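Local coordinates for rubber oxygenase (Streptomyces sp., PDB 5O1L), which catalyses the oxidative endo-type cleavage of double bonds in poly(cis-1,4-isoprene), the polymer of natural rubber, using O2 and a non-covalently bound heme b, at residues I128-G131 against A132-L136; E148-A151 against V152-K156; R164-K167 against T168-G172; V229-H232 against S233-F237; A302-E305 against V306-I310. All coordinates share one frame; numbering follows the deposited sequence.

Interaction 1. Residues I128-G131 against A132-L136; sequences IYVG and ALYGL
V130 and Y134, one helical turn apart, lie side by side and point the same way, the valine turning one methyl, CG1, obliquely to the phenol ring. That methyl stands anti to the backbone N (chi1 176°), though its exact closeness to the ring is doubtful. The tyrosine has CG anti to its own carbonyl carbon (chi1 -66°), which lays the start of the side chain back along the helix: CG and CD2 both come to 3.4 Å from V130 O. The same oxygen takes the amide of Y134, N to O 2.8 Å, in a nearly straight bond (171° at the hydrogen). L133 leans back in a similar way and brings CG to 3.2 Å from Y129 O, the acceptor of its own amide. Within the first turn, I128 CG2 sits 3.7 Å above the centre of the Y129 ring. A132 and G135 complete the ladder, their amides bonded to I128 O and G131 O. At the far end of Y134, OH is hydrogen-bonded to Y257 OH and W261 NE1, which tie the ring to helix 251-267. Putting a leucine at Y134 would probably leave the Y257 hydroxyl and the W261 indole N-H without this shared mate. L133 and Y134 also pack on helix 224-244, I128 and L136 on helix 373-393. The arrangement is that of a buried alpha-helix, with a wider pi-type turn at 133-136, in the all-helical core of the rubber oxygenase catalytic domain.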
# COMPACT_ATOMS: atom_id res chain seq x y z
N ILE A 128 -3.89 -15.97 0.87
CA ILE A 128 -4.61 -15.72 2.14
C ILE A 128 -3.76 -14.88 3.10
O ILE A 128 -4.26 -13.96 3.78
CB ILE A 128 -5.11 -17.03 2.78
CG1 ILE A 128 -6.04 -16.69 3.96
CG2 ILE A 128 -4.02 -17.94 3.16
CD1 ILE A 128 -6.64 -17.95 4.53
N TYR A 129 -2.45 -15.20 3.15
CA TYR A 129 -1.57 -14.51 4.06
C TYR A 129 -1.28 -13.11 3.62
O TYR A 129 -1.43 -12.15 4.39
CB TYR A 129 -0.24 -15.28 4.26
CG TYR A 129 -0.48 -16.73 4.60
CD1 TYR A 129 -1.18 -17.04 5.76
CD2 TYR A 129 -0.06 -17.74 3.75
CE1 TYR A 129 -1.54 -18.33 6.05
CE2 TYR A 129 -0.36 -19.05 4.04
CZ TYR A 129 -1.09 -19.32 5.22
OH TYR A 129 -1.51 -20.64 5.61
N VAL A 130 -0.92 -12.94 2.35
CA VAL A 130 -0.65 -11.59 1.84
C VAL A 130 -1.88 -10.71 1.93
O VAL A 130 -1.84 -9.53 2.31
CB VAL A 130 -0.10 -11.68 0.44
CG1 VAL A 130 0.10 -10.43 -0.19
CG2 VAL A 130 1.21 -12.44 0.38
N GLY A 131 -3.01 -11.28 1.54
CA GLY A 131 -4.24 -10.48 1.50
C GLY A 131 -4.67 -10.09 2.90
O GLY A 131 -5.18 -8.98 3.13
N ALA A 132 -4.53 -10.98 3.87
CA ALA A 132 -4.90 -10.67 5.25
C ALA A 132 -3.95 -9.62 5.82
O ALA A 132 -4.35 -8.72 6.53
CB ALA A 132 -4.88 -11.92 6.11
N LEU A 133 -2.68 -9.78 5.50
CA LEU A 133 -1.69 -8.81 5.96
C LEU A 133 -1.87 -7.44 5.36
O LEU A 133 -1.76 -6.46 6.10
CB LEU A 133 -0.27 -9.33 5.69
CG LEU A 133 0.13 -10.49 6.61
CD1 LEU A 133 1.30 -11.23 6.12
CD2 LEU A 133 0.40 -9.98 8.04
N TYR A 134 -2.14 -7.33 4.06
CA TYR A 134 -2.45 -6.03 3.49
C TYR A 134 -3.69 -5.45 4.09
O TYR A 134 -3.71 -4.28 4.46
CB TYR A 134 -2.61 -6.08 1.99
CG TYR A 134 -1.38 -6.41 1.13
CD1 TYR A 134 -0.15 -5.95 1.43
CD2 TYR A 134 -1.54 -7.09 -0.08
CE1 TYR A 134 0.94 -6.26 0.60
CE2 TYR A 134 -0.46 -7.41 -0.89
CZ TYR A 134 0.78 -6.98 -0.49
OH TYR A 134 1.81 -7.34 -1.36
N GLY A 135 -4.74 -6.22 4.17
CA GLY A 135 -6.08 -5.69 4.49
C GLY A 135 -6.20 -5.34 5.92
O GLY A 135 -6.77 -4.25 6.26
N LEU A 136 -5.82 -6.21 6.82
CA LEU A 136 -5.92 -5.97 8.23
C LEU A 136 -4.68 -5.34 8.72
O LEU A 136 -4.80 -4.30 9.36
CB LEU A 136 -6.28 -7.22 9.03
CG LEU A 136 -7.60 -7.79 8.63
CD1 LEU A 136 -7.82 -9.10 9.37
CD2 LEU A 136 -8.75 -6.83 8.89

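Interaction 2. Residues E148-A151 against V152-K156; sequences ESRA and VYYSK. With HEM (protoporphyrin IX containing Fe), chain C; IMD (imidazole), chain D; IMD (imidazole), chain E.
E148 and V152, a turn apart on helix 146-154, share a backbone bond, V152 N to E148 O 3.0 Å, and both reach the distal side of the heme. From CB the glutamate runs out extended, CG anti to the backbone N (chi1 -174°), over the porphyrin. CG passes 3.7 Å from N1 of the imidazole whose N3 binds the heme iron at 2.1 Å. CD carries the carboxylate between two imidazoles: OE2 accepts from N1 of the iron-bound one at 2.8 Å and from N1 of the second at 2.5 Å, while OE1 is hydrogen-bonded to T230 OG1. With both oxygens engaged, the rotation of the group is fixed. Replacing E148 by an alanine would probably leave both imidazole N-H groups and the T230 hydroxyl without their acceptor. V152 CG2 lies over one face of the iron-bound imidazole, toward the rim, 3.7 Å from its C5, and against E148 O. Further along, the Y154 ring brings CD2 to 3.2 Å from R150 O, and its OH is hydrogen-bonded to E299. At the helix end A151 O is gripped by S155 OG at 3.0 Å and, weakly, by S155 N, and that hydroxyl also lies beside the heme methyl CMD. Imidazole, probably from the crystallisation liquor, thus fills the sixth iron site of the b-type heme pocket, with H198 as the inferred axial residue.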
# COMPACT_ATOMS: atom_id res chain seq x y z
N GLU A 148 -0.38 9.93 6.44
CA GLU A 148 -1.28 9.26 5.55
C GLU A 148 -2.69 9.43 6.11
O GLU A 148 -3.61 9.71 5.33
CB GLU A 148 -0.84 7.78 5.45
CG GLU A 148 -1.64 7.00 4.40
CD GLU A 148 -1.29 5.54 4.32
OE1 GLU A 148 -0.22 5.16 4.76
OE2 GLU A 148 -2.20 4.81 3.86
N SER A 149 -2.87 9.22 7.43
CA SER A 149 -4.22 9.36 8.02
C SER A 149 -4.77 10.76 7.81
O SER A 149 -5.94 10.89 7.41
CB SER A 149 -4.20 9.08 9.50
OG SER A 149 -3.90 7.69 9.74
N ARG A 150 -3.95 11.80 8.03
CA ARG A 150 -4.44 13.17 7.84
C ARG A 150 -4.76 13.48 6.42
O ARG A 150 -5.79 14.08 6.14
CB ARG A 150 -3.50 14.22 8.43
CG ARG A 150 -3.47 14.18 9.93
CD ARG A 150 -2.69 15.33 10.54
NE ARG A 150 -2.97 15.29 11.96
CZ ARG A 150 -2.13 14.95 12.91
NH1 ARG A 150 -0.84 14.66 12.62
NH2 ARG A 150 -2.60 14.96 14.18
N ALA A 151 -3.93 13.05 5.48
CA ALA A 151 -4.23 13.30 4.09
C ALA A 151 -5.54 12.65 3.67
O ALA A 151 -6.32 13.25 2.95
CB ALA A 151 -3.05 12.85 3.18
N VAL A 152 -5.75 11.39 4.04
CA VAL A 152 -6.92 10.70 3.62
C VAL A 152 -8.14 11.33 4.30
O VAL A 152 -9.18 11.52 3.66
CB VAL A 152 -6.79 9.20 3.93
CG1 VAL A 152 -8.10 8.47 3.69
CG2 VAL A 152 -5.70 8.58 3.03
N TYR A 153 -8.00 11.64 5.57
CA TYR A 153 -9.12 12.19 6.35
C TYR A 153 -9.57 13.51 5.78
O TYR A 153 -10.77 13.76 5.69
CB TYR A 153 -8.73 12.37 7.80
CG TYR A 153 -9.86 12.82 8.73
CD1 TYR A 153 -10.62 11.92 9.43
CD2 TYR A 153 -10.08 14.16 8.92
CE1 TYR A 153 -11.64 12.34 10.26
CE2 TYR A 153 -11.10 14.61 9.75
CZ TYR A 153 -11.85 13.71 10.38
OH TYR A 153 -12.86 14.22 11.19
N TYR A 154 -8.64 14.39 5.46
CA TYR A 154 -8.98 15.75 4.97
C TYR A 154 -9.17 15.89 3.49
O TYR A 154 -9.58 16.95 3.03
CB TYR A 154 -7.95 16.79 5.46
CG TYR A 154 -7.93 16.93 6.96
CD1 TYR A 154 -9.08 17.43 7.63
CD2 TYR A 154 -6.81 16.69 7.68
CE1 TYR A 154 -9.08 17.56 8.99
CE2 TYR A 154 -6.79 16.81 9.04
CZ TYR A 154 -7.94 17.32 9.69
OH TYR A 154 -7.93 17.41 11.04
N SER A 155 -8.96 14.84 2.69
CA SER A 155 -9.15 14.94 1.21
C SER A 155 -10.63 15.05 0.85
O SER A 155 -11.42 14.33 1.41
CB SER A 155 -8.52 13.74 0.51
OG SER A 155 -7.23 14.12 0.28
N LYS A 156 -10.97 15.99 -0.05
CA LYS A 156 -12.36 16.43 -0.26
C LYS A 156 -13.01 16.10 -1.59
O LYS A 156 -14.24 15.93 -1.64
CB LYS A 156 -12.48 17.95 0.02
CG LYS A 156 -12.34 18.33 1.49
CD LYS A 156 -13.42 17.64 2.34
CE LYS A 156 -12.99 17.34 3.76
NZ LYS A 156 -13.22 15.92 4.15
CHA HEM C . -5.02 8.10 -3.53
CHB HEM C . -2.10 4.35 -3.57
CHC HEM C . 0.94 6.69 -0.70
CHD HEM C . -2.46 9.94 0.10
C1A HEM C . -4.41 6.92 -3.79
C2A HEM C . -4.99 5.96 -4.71
C3A HEM C . -4.19 4.89 -4.68
C4A HEM C . -3.12 5.16 -3.84
CMA HEM C . -4.45 3.62 -5.47
CAA HEM C . -6.29 6.09 -5.54
CBA HEM C . -7.51 5.71 -4.67
CGA HEM C . -8.67 5.41 -5.55
O1A HEM C . -9.24 6.43 -5.97
O2A HEM C . -8.97 4.18 -5.82
C1B HEM C . -0.98 4.68 -2.81
C2B HEM C . 0.12 3.80 -2.64
C3B HEM C . 1.01 4.41 -1.88
C4B HEM C . 0.44 5.70 -1.51
CMB HEM C . 0.29 2.42 -3.24
CAB HEM C . 2.34 4.12 -1.41
CBB HEM C . 3.11 2.94 -1.69
C1C HEM C . 0.28 7.81 -0.22
C2C HEM C . 0.81 8.61 0.87
C3C HEM C . -0.17 9.54 1.06
C4C HEM C . -1.26 9.21 0.15
CMC HEM C . 2.16 8.50 1.51
CAC HEM C . -0.20 10.62 2.05
CBC HEM C . 0.80 11.09 2.89
C1D HEM C . -3.46 9.70 -0.82
C2D HEM C . -4.65 10.56 -0.97
C3D HEM C . -5.37 10.07 -1.97
C4D HEM C . -4.61 8.92 -2.48
CMD HEM C . -4.94 11.69 -0.06
CAD HEM C . -6.73 10.59 -2.50
CBD HEM C . -7.82 9.95 -1.65
CGD HEM C . -9.17 10.51 -2.09
O1D HEM C . -10.00 9.68 -2.55
O2D HEM C . -9.48 11.72 -2.01
NA HEM C . -3.25 6.43 -3.30
NB HEM C . -0.73 5.78 -2.08
NC HEM C . -0.98 8.15 -0.64
ND HEM C . -3.44 8.77 -1.80
FE HEM C . -2.09 7.31 -1.97
N1 IMD D . -3.51 5.60 1.53
C2 IMD D . -2.52 5.99 0.71
N3 IMD D . -3.10 6.33 -0.42
C4 IMD D . -4.45 6.21 -0.31
C5 IMD D . -4.69 5.72 0.93
N1 IMD E . -1.76 2.34 3.67
C2 IMD E . -2.60 1.32 3.36
N3 IMD E . -2.02 0.17 3.74
C4 IMD E . -0.81 0.49 4.28
C5 IMD E . -0.64 1.87 4.24

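Interaction 3. Residues R164-K167 against T168-G172; sequences RIAK and TARLG. With HEM (protoporphyrin IX containing Fe), chain C.
T168 meets the carbonyl of R164 through two hydrogen bonds, OG1 to O at 2.8 Å and N to O at 3.0 Å, which approach from opposite faces of the carbonyl plane. The hydroxyl can fold back because OG1 lies anti to its own carbonyl carbon (chi1 -59°), beside the backbone N. A169 N continues the helical ladder to I165 O; then the pattern frays, R170 N reaching K167 O at 3.2 Å, high above that carbonyl plane, and A166 O only weakly. Apolar packing is modest: I165 CD1 lies 3.9 Å from T168 CB, the two side chains crossing at a slant. A flat group adds a further contact: in the conformer described, one of two, the R170 side chain bends at chi3 (-80°) and swings back until one face of its guanidinium lies 3.7 Å over A166 O, with A166 CB near its NH1 and NH2. Two basic side chains line the heme propionates. R164 meets O1D through its carbon CD, at 3.3 Å, while its guanidinium turns to backbone carbonyls, NH1 and NE being hydrogen-bonded to A159 O and V152 O. The extended K167 chain passes the other propionate, with CD 3.4 Å from O2A and NZ at 4.0 Å from the same oxygen, near it but without a salt bridge. L171 closes the series with CD2 against the meso carbon CHB. Basic chains at the propionates and a leucine on the macrocycle, at the frayed C-terminal end of helix 161-169, are the makings of a heme-binding pocket in a non-covalent b-type cytochrome.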
# COMPACT_ATOMS: atom_id res chain seq x y z
N ARG A 164 -13.17 5.69 0.97
CA ARG A 164 -11.74 6.03 1.02
C ARG A 164 -10.93 5.10 1.88
O ARG A 164 -9.79 4.76 1.51
CB ARG A 164 -11.51 7.47 1.51
CG ARG A 164 -12.03 8.48 0.49
CD ARG A 164 -11.36 9.86 0.50
NE ARG A 164 -11.39 10.51 1.80
CZ ARG A 164 -12.34 11.31 2.28
NH1 ARG A 164 -13.38 11.66 1.57
NH2 ARG A 164 -12.21 11.77 3.51
N ILE A 165 -11.44 4.74 3.05
CA ILE A 165 -10.66 3.90 3.95
C ILE A 165 -10.69 2.45 3.48
O ILE A 165 -9.68 1.74 3.65
CB ILE A 165 -11.04 4.12 5.45
CG1 ILE A 165 -9.91 3.73 6.45
CG2 ILE A 165 -12.19 3.27 5.81
CD1 ILE A 165 -8.53 4.42 6.31
N ALA A 166 -11.79 2.01 2.88
CA ALA A 166 -11.86 0.70 2.25
C ALA A 166 -10.80 0.58 1.18
O ALA A 166 -10.04 -0.43 1.13
CB ALA A 166 -13.22 0.43 1.64
N LYS A 167 -10.65 1.63 0.38
CA LYS A 167 -9.59 1.63 -0.68
C LYS A 167 -8.18 1.69 -0.10
O LYS A 167 -7.27 1.05 -0.63
CB LYS A 167 -9.81 2.70 -1.69
CG LYS A 167 -11.06 2.45 -2.52
CD LYS A 167 -11.29 3.68 -3.39
CE LYS A 167 -12.50 3.42 -4.27
NZ LYS A 167 -12.85 4.70 -4.92
N THR A 168 -8.01 2.39 1.00
CA THR A 168 -6.73 2.41 1.71
C THR A 168 -6.36 0.99 2.16
O THR A 168 -5.20 0.52 1.98
CB THR A 168 -6.79 3.32 2.97
OG1 THR A 168 -7.15 4.65 2.54
CG2 THR A 168 -5.48 3.34 3.70
N ALA A 169 -7.32 0.29 2.74
CA ALA A 169 -7.04 -1.06 3.23
C ALA A 169 -6.76 -2.05 2.10
O ALA A 169 -6.09 -3.07 2.36
CB ALA A 169 -8.14 -1.55 4.18
N ARG A 170 -7.13 -1.75 0.88
CA ARG A 170 -6.89 -2.61 -0.26
C ARG A 170 -5.54 -2.33 -0.96
O ARG A 170 -5.22 -2.98 -1.95
CB ARG A 170 -8.02 -2.47 -1.26
CG ARG A 170 -9.24 -3.28 -0.85
CD ARG A 170 -10.17 -3.50 -2.02
NE ARG A 170 -11.01 -2.36 -2.30
CZ ARG A 170 -12.09 -2.02 -1.61
NH1 ARG A 170 -12.48 -2.70 -0.53
NH2 ARG A 170 -12.77 -0.98 -1.99
N LEU A 171 -4.77 -1.38 -0.45
CA LEU A 171 -3.50 -1.14 -1.08
C LEU A 171 -2.70 -2.41 -0.84
O LEU A 171 -2.69 -3.06 0.29
CB LEU A 171 -2.74 0.08 -0.59
CG LEU A 171 -3.40 1.43 -0.71
CD1 LEU A 171 -2.44 2.46 -0.15
CD2 LEU A 171 -3.81 1.70 -2.14
N GLY A 172 -2.00 -2.75 -1.88
CA GLY A 172 -1.25 -3.97 -1.99
C GLY A 172 -1.90 -4.92 -2.94
O GLY A 172 -1.24 -5.67 -3.61
CHA HEM C . -5.02 8.10 -3.53
CHB HEM C . -2.10 4.35 -3.57
CHC HEM C . 0.94 6.69 -0.70
CHD HEM C . -2.46 9.94 0.10
C1A HEM C . -4.41 6.92 -3.79
C2A HEM C . -4.99 5.96 -4.71
C3A HEM C . -4.19 4.89 -4.68
C4A HEM C . -3.12 5.16 -3.84
CMA HEM C . -4.45 3.62 -5.47
CAA HEM C . -6.29 6.09 -5.54
CBA HEM C . -7.51 5.71 -4.67
CGA HEM C . -8.67 5.41 -5.55
O1A HEM C . -9.24 6.43 -5.97
O2A HEM C . -8.97 4.18 -5.82
C1B HEM C . -0.98 4.68 -2.81
C2B HEM C . 0.12 3.80 -2.64
C3B HEM C . 1.01 4.41 -1.88
C4B HEM C . 0.44 5.70 -1.51
CMB HEM C . 0.29 2.42 -3.24
CAB HEM C . 2.34 4.12 -1.41
CBB HEM C . 3.11 2.94 -1.69
C1C HEM C . 0.28 7.81 -0.22
C2C HEM C . 0.81 8.61 0.87
C3C HEM C . -0.17 9.54 1.06
C4C HEM C . -1.26 9.21 0.15
CMC HEM C . 2.16 8.50 1.51
CAC HEM C . -0.20 10.62 2.05
CBC HEM C . 0.80 11.09 2.89
C1D HEM C . -3.46 9.70 -0.82
C2D HEM C . -4.65 10.56 -0.97
C3D HEM C . -5.37 10.07 -1.97
C4D HEM C . -4.61 8.92 -2.48
CMD HEM C . -4.94 11.69 -0.06
CAD HEM C . -6.73 10.59 -2.50
CBD HEM C . -7.82 9.95 -1.65
CGD HEM C . -9.17 10.51 -2.09
O1D HEM C . -10.00 9.68 -2.55
O2D HEM C . -9.48 11.72 -2.01
NA HEM C . -3.25 6.43 -3.30
NB HEM C . -0.73 5.78 -2.08
NC HEM C . -0.98 8.15 -0.64
ND HEM C . -3.44 8.77 -1.80
FE HEM C . -2.09 7.31 -1.97

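Interaction 4. Residues V229-H232 against S233-F237; sequences VTWH and SLATF
T230 O is gripped by S233 twice, strongly by OG at 2.7 Å, in the carbonyl plane and on a lone pair, and weakly by N. The serine hydroxyl reaches it from between its own backbone N and carbonyl carbon (chi1 82°). S233 N also bonds to V229 O. One turn on, H232 ND1 and T236 OG1 share a hydrogen bond of 2.8 Å; the hydroxyl stands at the imidazole edge, close to the ring plane, and either partner could be the donor. With NE2 held by Q285, the imidazole is fixed at both nitrogens. One of its faces rests on W231 CE3, while A235 CB sits over the six-membered ring of that indole, 4.0 Å from its centroid, in a CH-pi contact. The bond from F237 N to H232 O, an i+5 step of 3.1 Å, marks the wider pi-type turn at 233-236, a local bulge in helix 224-244 of the catalytic domain. L234 N bonds to W231 O, from well above the carbonyl plane. The T230 and L234 side chains lie side by side, CG2 and CD1 4.1 Å apart, and T230 touches the heme. W231 NE1 binds W261 O, and the W261 ring meets the indole edge-to-face.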
# COMPACT_ATOMS: atom_id res chain seq x y z
N VAL A 229 7.60 5.63 3.36
CA VAL A 229 7.07 5.17 4.63
C VAL A 229 5.93 4.22 4.44
O VAL A 229 5.85 3.13 5.05
CB VAL A 229 6.71 6.40 5.54
CG1 VAL A 229 5.93 5.91 6.75
CG2 VAL A 229 7.93 7.15 5.93
N THR A 230 4.95 4.62 3.65
CA THR A 230 3.79 3.82 3.32
C THR A 230 4.25 2.49 2.64
O THR A 230 3.75 1.38 2.93
CB THR A 230 2.76 4.64 2.55
OG1 THR A 230 2.24 5.57 3.52
CG2 THR A 230 1.69 3.73 2.04
N TRP A 231 5.23 2.60 1.73
CA TRP A 231 5.76 1.39 1.09
C TRP A 231 6.29 0.36 2.14
O TRP A 231 6.05 -0.84 2.03
CB TRP A 231 6.90 1.84 0.16
CG TRP A 231 7.47 0.82 -0.75
CD1 TRP A 231 7.15 0.65 -2.08
CD2 TRP A 231 8.54 -0.09 -0.53
NE1 TRP A 231 7.94 -0.32 -2.67
CE2 TRP A 231 8.79 -0.81 -1.72
CE3 TRP A 231 9.30 -0.43 0.58
CZ2 TRP A 231 9.82 -1.73 -1.83
CZ3 TRP A 231 10.31 -1.37 0.46
CH2 TRP A 231 10.54 -2.04 -0.70
N HIS A 232 6.97 0.86 3.19
CA HIS A 232 7.48 -0.02 4.24
C HIS A 232 6.36 -0.65 5.04
O HIS A 232 6.52 -1.78 5.50
CB HIS A 232 8.43 0.73 5.12
CG HIS A 232 9.76 0.89 4.47
ND1 HIS A 232 10.55 -0.15 4.07
CD2 HIS A 232 10.43 2.02 4.11
CE1 HIS A 232 11.65 0.34 3.51
NE2 HIS A 232 11.60 1.66 3.55
N SER A 233 5.22 0.03 5.14
CA SER A 233 4.03 -0.51 5.84
C SER A 233 3.36 -1.60 5.03
O SER A 233 2.57 -2.34 5.62
CB SER A 233 3.04 0.59 6.17
OG SER A 233 2.22 0.94 5.09
N LEU A 234 3.73 -1.73 3.78
CA LEU A 234 3.23 -2.72 2.85
C LEU A 234 4.27 -3.75 2.60
O LEU A 234 4.30 -4.74 3.33
CB LEU A 234 2.81 -2.00 1.53
CG LEU A 234 1.56 -1.16 1.72
CD1 LEU A 234 1.42 -0.10 0.62
CD2 LEU A 234 0.34 -2.06 1.71
N ALA A 235 5.17 -3.58 1.67
CA ALA A 235 6.17 -4.61 1.29
C ALA A 235 6.99 -5.15 2.46
O ALA A 235 7.04 -6.34 2.70
CB ALA A 235 7.09 -4.06 0.26
N THR A 236 7.66 -4.24 3.17
CA THR A 236 8.61 -4.74 4.16
C THR A 236 7.86 -5.41 5.30
O THR A 236 8.35 -6.42 5.85
CB THR A 236 9.41 -3.53 4.72
OG1 THR A 236 9.88 -2.83 3.54
CG2 THR A 236 10.59 -3.97 5.45
N PHE A 237 6.74 -4.83 5.71
CA PHE A 237 5.92 -5.43 6.76
C PHE A 237 5.39 -6.79 6.39
O PHE A 237 5.51 -7.76 7.16
CB PHE A 237 4.72 -4.48 7.04
CG PHE A 237 3.64 -5.09 7.92
CD1 PHE A 237 3.85 -5.25 9.21
CD2 PHE A 237 2.45 -5.46 7.35
CE1 PHE A 237 2.79 -5.79 10.05
CE2 PHE A 237 1.43 -6.01 8.11
CZ PHE A 237 1.63 -6.15 9.45

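Interaction 5. Residues A302-E305 against V306-I310; sequences ALTE and VLLGI
V306 lies against the preceding turn, its CG2 methyl 3.5 Å from A302 O, the oxygen that also accepts the V306 amide. CG2 gets there by standing anti to its own carbonyl carbon, while CG1 is anti to the backbone N (chi1 176°). E305 is the exposed member, its chain extended to the carboxylate, and its backbone O receives G309 N at 3.0 Å. T304 and L308 form the pair of side chains that meet directly. They run alongside each other, pointing the same way, with T304 CG2 3.9 Å from L308 CD1. The leucine leans back along the helix (chi1 -72°), which brings its CG to 3.3 Å from T304 O. That oxygen accepts L308 N at 2.8 Å, and the bond is close to straight at 167°. The threonine's polar branch is used elsewhere, OG1 being hydrogen-bonded to T143 OG1 and G300 O. A regular ladder of i to i+4 bonds, with L307 N to L303 O among them, makes this a plain amphipathic alpha-helix. Helix 298-313 turns L303, V306, L307 and I310 to helix 161-169, sets A302 and L303 against helix 146-154, and lays L308 on helix 320-331.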
# COMPACT_ATOMS: atom_id res chain seq x y z
N ALA A 302 -10.51 8.16 13.95
CA ALA A 302 -11.74 8.15 13.20
C ALA A 302 -11.68 7.10 12.14
O ALA A 302 -12.60 6.35 11.97
CB ALA A 302 -11.99 9.52 12.56
N LEU A 303 -10.56 7.03 11.43
CA LEU A 303 -10.44 6.05 10.36
C LEU A 303 -10.42 4.59 10.84
O LEU A 303 -10.97 3.75 10.17
CB LEU A 303 -9.17 6.35 9.55
CG LEU A 303 -9.14 7.69 8.83
CD1 LEU A 303 -7.80 8.02 8.15
CD2 LEU A 303 -10.23 7.80 7.83
N THR A 304 -9.76 4.32 11.95
CA THR A 304 -9.76 2.97 12.52
C THR A 304 -11.21 2.49 12.74
O THR A 304 -11.56 1.36 12.43
CB THR A 304 -9.02 2.95 13.85
OG1 THR A 304 -7.71 3.54 13.70
CG2 THR A 304 -8.88 1.56 14.36
N GLU A 305 -12.04 3.36 13.31
CA GLU A 305 -13.41 2.95 13.63
C GLU A 305 -14.18 2.70 12.37
O GLU A 305 -14.89 1.69 12.26
CB GLU A 305 -14.11 4.01 14.49
CG GLU A 305 -15.63 3.98 14.41
CD GLU A 305 -16.31 4.91 15.44
OE1 GLU A 305 -15.60 5.79 16.04
OE2 GLU A 305 -17.56 4.74 15.65
N VAL A 306 -13.97 3.53 11.35
CA VAL A 306 -14.61 3.29 10.06
C VAL A 306 -14.14 1.97 9.46
O VAL A 306 -14.95 1.18 9.02
CB VAL A 306 -14.40 4.44 9.05
CG1 VAL A 306 -15.01 4.06 7.73
CG2 VAL A 306 -15.08 5.72 9.54
N LEU A 307 -12.82 1.73 9.43
CA LEU A 307 -12.35 0.49 8.84
C LEU A 307 -12.84 -0.74 9.62
O LEU A 307 -13.24 -1.73 9.02
CB LEU A 307 -10.83 0.47 8.81
CG LEU A 307 -10.13 -0.73 8.16
CD1 LEU A 307 -10.66 -0.94 6.75
CD2 LEU A 307 -8.62 -0.48 8.14
N LEU A 308 -12.80 -0.69 10.95
CA LEU A 308 -13.25 -1.86 11.73
C LEU A 308 -14.72 -2.18 11.45
O LEU A 308 -15.09 -3.34 11.34
CB LEU A 308 -13.01 -1.65 13.20
CG LEU A 308 -11.59 -1.71 13.67
CD1 LEU A 308 -11.50 -1.25 15.11
CD2 LEU A 308 -10.99 -3.11 13.48
N GLY A 309 -15.50 -1.11 11.25
CA GLY A 309 -16.89 -1.25 10.87
C GLY A 309 -17.10 -1.84 9.51
O GLY A 309 -17.94 -2.73 9.36
N ILE A 310 -16.31 -1.41 8.53
CA ILE A 310 -16.38 -1.93 7.18
C ILE A 310 -16.10 -3.43 7.18
O ILE A 310 -16.81 -4.20 6.57
CB ILE A 310 -15.33 -1.24 6.28
CG1 ILE A 310 -15.75 0.18 5.95
CG2 ILE A 310 -15.04 -2.02 4.99
CD1 ILE A 310 -14.60 1.05 5.49

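How the interactions relate
Each of the five contacts is local to one helix, so none closes a long loop, and along the chain they stand in series without nesting or crossing. Interaction 1 touches interaction 3 through Y134 against L171 and G172, and interaction 4 through L133 and Y134. Interaction 2 joins interaction 3 where R164 NH2 lies 3.0 Å from V152 O. The E148 carboxylate of interaction 2 also reaches T230 of interaction 4. Interaction 5, last in sequence, packs on interaction 2 through A302 and L303, and on interaction 3 chiefly at I165, but is about 11 Å from interaction 4 at the nearest atoms. Helices 146-154, 161-169 and 224-244 border the heme, while 127-142 and 298-313 pack behind them.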